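Local atomic coordinates of alpha-L-rhamnosidase (Streptomyces avermitilis, PDB entry 3W5M), a protein that hydrolyses terminal non-reducing alpha-L-rhamnose residues from rhamnosides such as citrus flavonoids and gum arabic. Residues 590-602 with 651-663. Numbering follows the deposited sequence.
Sequences RVMHTSAPFTFEF and AAYTMESARFLTK
P597 O and T599 N bind the backbone on either side of M655, an example of a linker fastened to a helix-helix turn by main-chain bonds. E656 N reaches P597 O at 3.0 Å, nearly in line with the C=O, and T599 N donates to T654 O at 2.8 Å from above the carbonyl plane, making a single beta bridge between F598 and M655. T599 OG1, held between its backbone N and carbonyl carbon (chi1 51°), adds a 2.7 Å bond to Y653 O. The linker joins strand 587-594 of a beta-sheet domain to strand 600-604, crossing the junction of helices 641-654 and 658-671 in the (alpha/alpha)6-barrel. Alongside F598, M655 bends at chi3, bringing CE over one face of the ring; SD, 4.5 Å from the ring centroid, makes an oblique Met-aromatic contact. Further along, the Y653 edge meets the F600 face, planes at 87°. At the other end R659 grips E656 OE1 through NE and NH2, while NH2 also donates in the guanidinium plane to S595 O at 2.9 Å. A leucine in place of R659 would probably leave the E656 carboxylate without its countercharge and S595 O without this donor. F660 CD1 packs against T594 CB.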
loop_
_atom_site.group_PDB
_atom_site.type_symbol
_atom_site.label_atom_id
_atom_site.label_comp_id
_atom_site.label_asym_id
_atom_site.label_seq_id
_atom_site.Cartn_x
_atom_site.Cartn_y
_atom_site.Cartn_z
ATOM N N ARG A 590 -6.916 -14.325 -1.163
ATOM C CA ARG A 590 -7.903 -13.249 -1.191
ATOM C C ARG A 590 -7.122 -11.989 -1.517
ATOM O O ARG A 590 -6.340 -11.527 -0.703
ATOM C CB ARG A 590 -8.631 -13.129 0.145
ATOM C CG ARG A 590 -9.385 -14.417 0.494
ATOM C CD ARG A 590 -10.042 -14.341 1.871
ATOM N NE ARG A 590 -9.046 -14.061 2.892
ATOM C CZ ARG A 590 -9.234 -13.321 3.992
ATOM N NH1 ARG A 590 -10.418 -12.763 4.278
ATOM N NH2 ARG A 590 -8.206 -13.149 4.828
ATOM N N VAL A 591 -7.295 -11.505 -2.736
ATOM C CA VAL A 591 -6.533 -10.355 -3.265
ATOM C C VAL A 591 -7.146 -9.060 -2.705
ATOM O O VAL A 591 -8.328 -8.797 -2.939
ATOM C CB VAL A 591 -6.625 -10.342 -4.797
ATOM C CG1 VAL A 591 -5.919 -9.122 -5.403
ATOM C CG2 VAL A 591 -6.024 -11.634 -5.367
ATOM N N MET A 592 -6.337 -8.273 -1.984
ATOM C CA MET A 592 -6.788 -7.048 -1.330
ATOM C C MET A 592 -6.064 -5.829 -1.847
ATOM O O MET A 592 -4.855 -5.871 -1.974
ATOM C CB MET A 592 -6.490 -7.128 0.156
ATOM C CG MET A 592 -7.351 -8.148 0.852
ATOM S SD MET A 592 -6.848 -8.344 2.581
ATOM C CE MET A 592 -7.776 -9.850 2.947
ATOM N N HIS A 593 -6.812 -4.755 -2.108
ATOM C CA HIS A 593 -6.213 -3.454 -2.493
ATOM C C HIS A 593 -7.249 -2.364 -2.362
ATOM O O HIS A 593 -8.412 -2.624 -2.017
ATOM C CB HIS A 593 -5.608 -3.481 -3.929
ATOM C CG HIS A 593 -6.526 -3.997 -4.993
ATOM N ND1 HIS A 593 -7.552 -3.244 -5.532
ATOM C CD2 HIS A 593 -6.518 -5.169 -5.683
ATOM C CE1 HIS A 593 -8.163 -3.950 -6.473
ATOM N NE2 HIS A 593 -7.547 -5.115 -6.590
ATOM N N THR A 594 -6.825 -1.121 -2.587
ATOM C CA THR A 594 -7.777 -0.023 -2.620
ATOM C C THR A 594 -8.997 -0.291 -3.529
ATOM O O THR A 594 -8.872 -0.854 -4.631
ATOM C CB THR A 594 -7.082 1.306 -2.978
ATOM O OG1 THR A 594 -8.016 2.388 -2.796
ATOM C CG2 THR A 594 -6.575 1.309 -4.391
ATOM N N SER A 595 -10.184 0.109 -3.062
ATOM C CA SER A 595 -11.414 -0.144 -3.808
ATOM C C SER A 595 -11.546 0.925 -4.854
ATOM O O SER A 595 -12.218 1.940 -4.645
ATOM C CB SER A 595 -12.640 -0.195 -2.870
ATOM O OG SER A 595 -12.611 0.869 -1.884
ATOM N N ALA A 596 -10.845 0.730 -5.970
ATOM C CA ALA A 596 -10.949 1.622 -7.120
ATOM C C ALA A 596 -11.062 0.737 -8.342
ATOM O O ALA A 596 -10.474 -0.346 -8.362
ATOM C CB ALA A 596 -9.713 2.529 -7.212
ATOM N N PRO A 597 -11.840 1.164 -9.357
ATOM C CA PRO A 597 -12.026 0.345 -10.552
ATOM C C PRO A 597 -10.778 0.305 -11.437
ATOM O O PRO A 597 -9.971 1.245 -11.430
ATOM C CB PRO A 597 -13.160 1.062 -11.314
ATOM C CG PRO A 597 -13.220 2.448 -10.749
ATOM C CD PRO A 597 -12.674 2.387 -9.359
ATOM N N PHE A 598 -10.623 -0.791 -12.187
ATOM C CA PHE A 598 -9.630 -0.822 -13.263
ATOM C C PHE A 598 -10.184 -0.048 -14.448
ATOM O O PHE A 598 -11.362 -0.118 -14.740
ATOM C CB PHE A 598 -9.287 -2.275 -13.642
ATOM C CG PHE A 598 -8.560 -2.995 -12.548
ATOM C CD1 PHE A 598 -9.277 -3.660 -11.542
ATOM C CD2 PHE A 598 -7.169 -2.931 -12.468
ATOM C CE1 PHE A 598 -8.592 -4.264 -10.488
ATOM C CE2 PHE A 598 -6.482 -3.550 -11.422
ATOM C CZ PHE A 598 -7.202 -4.216 -10.433
ATOM N N THR A 599 -9.335 0.727 -15.111
ATOM C CA THR A 599 -9.847 1.686 -16.079
ATOM C C THR A 599 -9.174 1.580 -17.448
ATOM O O THR A 599 -9.347 2.467 -18.291
ATOM C CB THR A 599 -9.677 3.136 -15.562
ATOM O OG1 THR A 599 -8.324 3.320 -15.137
ATOM C CG2 THR A 599 -10.646 3.411 -14.371
ATOM N N PHE A 600 -8.424 0.511 -17.693
ATOM C CA PHE A 600 -7.815 0.344 -19.013
ATOM C C PHE A 600 -7.799 -1.094 -19.477
ATOM O O PHE A 600 -7.084 -1.929 -18.904
ATOM C CB PHE A 600 -6.383 0.915 -19.056
ATOM C CG PHE A 600 -5.936 1.311 -20.450
ATOM C CD1 PHE A 600 -5.382 0.377 -21.323
ATOM C CD2 PHE A 600 -6.090 2.631 -20.900
ATOM C CE1 PHE A 600 -4.987 0.749 -22.604
ATOM C CE2 PHE A 600 -5.690 2.995 -22.176
ATOM C CZ PHE A 600 -5.141 2.052 -23.025
ATOM N N GLU A 601 -8.577 -1.377 -20.519
ATOM C CA GLU A 601 -8.564 -2.701 -21.161
ATOM C C GLU A 601 -7.645 -2.621 -22.370
ATOM O O GLU A 601 -7.795 -1.719 -23.186
ATOM C CB GLU A 601 -9.956 -3.083 -21.635
ATOM C CG GLU A 601 -11.057 -2.905 -20.613
ATOM C CD GLU A 601 -11.610 -4.225 -20.144
ATOM O OE1 GLU A 601 -11.375 -5.232 -20.851
ATOM O OE2 GLU A 601 -12.278 -4.259 -19.080
ATOM N N PHE A 602 -6.713 -3.561 -22.489
ATOM C CA PHE A 602 -5.689 -3.518 -23.527
ATOM C C PHE A 602 -5.473 -4.932 -24.029
ATOM O O PHE A 602 -5.254 -5.844 -23.221
ATOM C CB PHE A 602 -4.405 -2.959 -22.924
ATOM C CG PHE A 602 -3.224 -2.914 -23.865
ATOM C CD1 PHE A 602 -3.147 -1.969 -24.877
ATOM C CD2 PHE A 602 -2.159 -3.789 -23.692
ATOM C CE1 PHE A 602 -2.028 -1.911 -25.722
ATOM C CE2 PHE A 602 -1.046 -3.748 -24.522
ATOM C CZ PHE A 602 -0.978 -2.799 -25.538
ATOM N N ALA A 651 -0.004 4.324 -13.787
ATOM C CA ALA A 651 -1.030 4.020 -12.770
ATOM C C ALA A 651 -2.347 4.700 -13.088
ATOM O O ALA A 651 -3.410 4.103 -12.915
ATOM C CB ALA A 651 -0.554 4.470 -11.392
ATOM N N ALA A 652 -2.273 5.948 -13.565
ATOM C CA ALA A 652 -3.482 6.711 -13.909
ATOM C C ALA A 652 -4.187 6.271 -15.198
ATOM O O ALA A 652 -5.313 6.725 -15.467
ATOM C CB ALA A 652 -3.184 8.208 -13.955
ATOM N N TYR A 653 -3.546 5.417 -16.011
ATOM C CA TYR A 653 -4.269 4.734 -17.074
ATOM C C TYR A 653 -5.026 3.526 -16.509
ATOM O O TYR A 653 -6.215 3.321 -16.801
ATOM C CB TYR A 653 -3.299 4.228 -18.149
ATOM C CG TYR A 653 -2.882 5.198 -19.252
ATOM C CD1 TYR A 653 -3.694 5.413 -20.376
ATOM C CD2 TYR A 653 -1.652 5.817 -19.218
ATOM C CE1 TYR A 653 -3.291 6.270 -21.414
ATOM C CE2 TYR A 653 -1.240 6.671 -20.253
ATOM C CZ TYR A 653 -2.063 6.883 -21.348
ATOM O OH TYR A 653 -1.635 7.726 -22.384
ATOM N N THR A 654 -4.340 2.720 -15.710
ATOM C CA THR A 654 -4.844 1.373 -15.450
ATOM C C THR A 654 -5.853 1.243 -14.307
ATOM O O THR A 654 -6.672 0.345 -14.350
ATOM C CB THR A 654 -3.711 0.376 -15.289
ATOM O OG1 THR A 654 -2.663 1.031 -14.589
ATOM C CG2 THR A 654 -3.180 -0.045 -16.681
ATOM N N MET A 655 -5.802 2.127 -13.310
ATOM C CA MET A 655 -6.857 2.177 -12.277
ATOM C C MET A 655 -7.226 3.628 -12.039
ATOM O O MET A 655 -6.422 4.535 -12.307
ATOM C CB MET A 655 -6.360 1.617 -10.952
ATOM C CG MET A 655 -5.974 0.160 -10.993
ATOM S SD MET A 655 -5.317 -0.454 -9.427
ATOM C CE MET A 655 -6.784 -0.574 -8.381
ATOM N N GLU A 656 -8.445 3.850 -11.570
ATOM C CA GLU A 656 -8.811 5.171 -11.075
ATOM C C GLU A 656 -7.912 5.449 -9.865
ATOM O O GLU A 656 -8.064 4.857 -8.805
ATOM C CB GLU A 656 -10.296 5.259 -10.727
ATOM C CG GLU A 656 -10.701 6.662 -10.238
ATOM C CD GLU A 656 -10.653 6.815 -8.719
ATOM O OE1 GLU A 656 -11.418 6.110 -8.023
ATOM O OE2 GLU A 656 -9.858 7.653 -8.192
ATOM N N SER A 657 -6.934 6.331 -10.058
ATOM C CA SER A 657 -5.887 6.563 -9.072
ATOM C C SER A 657 -6.005 7.941 -8.431
ATOM O O SER A 657 -5.196 8.290 -7.567
ATOM C CB SER A 657 -4.488 6.390 -9.722
ATOM O OG SER A 657 -4.315 5.042 -10.160
ATOM N N ALA A 658 -7.056 8.698 -8.786
ATOM C CA ALA A 658 -7.208 10.054 -8.249
ATOM C C ALA A 658 -7.418 10.099 -6.744
ATOM O O ALA A 658 -6.727 10.819 -6.046
ATOM C CB ALA A 658 -8.329 10.792 -8.961
ATOM N N ARG A 659 -8.394 9.358 -6.218
ATOM C CA ARG A 659 -8.608 9.423 -4.788
ATOM C C ARG A 659 -7.365 8.872 -4.050
ATOM O O ARG A 659 -6.962 9.412 -3.008
ATOM C CB ARG A 659 -9.835 8.599 -4.399
ATOM C CG ARG A 659 -11.181 9.182 -4.869
ATOM C CD ARG A 659 -12.307 8.209 -4.474
ATOM N NE ARG A 659 -12.165 6.972 -5.247
ATOM C CZ ARG A 659 -12.486 5.750 -4.793
ATOM N NH1 ARG A 659 -12.980 5.579 -3.575
ATOM N NH2 ARG A 659 -12.283 4.689 -5.575
ATOM N N PHE A 660 -6.771 7.795 -4.589
ATOM C CA PHE A 660 -5.665 7.111 -3.898
ATOM C C PHE A 660 -4.443 8.025 -3.808
ATOM O O PHE A 660 -3.869 8.190 -2.734
ATOM C CB PHE A 660 -5.277 5.802 -4.614
ATOM C CG PHE A 660 -4.399 4.884 -3.777
ATOM C CD1 PHE A 660 -4.930 4.180 -2.669
ATOM C CD2 PHE A 660 -3.056 4.720 -4.091
ATOM C CE1 PHE A 660 -4.123 3.331 -1.906
ATOM C CE2 PHE A 660 -2.239 3.879 -3.335
ATOM C CZ PHE A 660 -2.779 3.179 -2.241
ATOM N N LEU A 661 -4.066 8.617 -4.934
ATOM C CA LEU A 661 -2.883 9.494 -4.935
ATOM C C LEU A 661 -3.148 10.882 -4.369
ATOM O O LEU A 661 -2.242 11.478 -3.815
ATOM C CB LEU A 661 -2.197 9.535 -6.317
ATOM C CG LEU A 661 -1.769 8.122 -6.713
ATOM C CD1 LEU A 661 -1.291 8.193 -8.154
ATOM C CD2 LEU A 661 -0.705 7.534 -5.778
ATOM N N THR A 662 -4.380 11.382 -4.481
ATOM C CA THR A 662 -4.799 12.579 -3.709
ATOM C C THR A 662 -4.544 12.394 -2.227
ATOM O O THR A 662 -3.945 13.248 -1.580
ATOM C CB THR A 662 -6.280 12.977 -3.967
ATOM O OG1 THR A 662 -6.449 13.269 -5.356
ATOM C CG2 THR A 662 -6.684 14.216 -3.146
ATOM N N LYS A 663 -5.007 11.269 -1.681
ATOM C CA LYS A 663 -4.775 10.930 -0.298
ATOM C C LYS A 663 -3.267 10.863 -0.009
ATOM O O LYS A 663 -2.794 11.434 0.982
ATOM C CB LYS A 663 -5.433 9.569 0.028
ATOM C CG LYS A 663 -5.277 9.139 1.469
ATOM C CD LYS A 663 -4.030 8.306 1.636
ATOM C CE LYS A 663 -3.943 7.721 3.025
ATOM N NZ LYS A 663 -2.669 6.991 3.152
HETATM O O HOH W 1 -14.238 3.032 -2.680
HETATM O O HOH W 2 -7.940 6.264 -14.584
HETATM O O HOH W 3 -6.517 -1.976 -16.056
#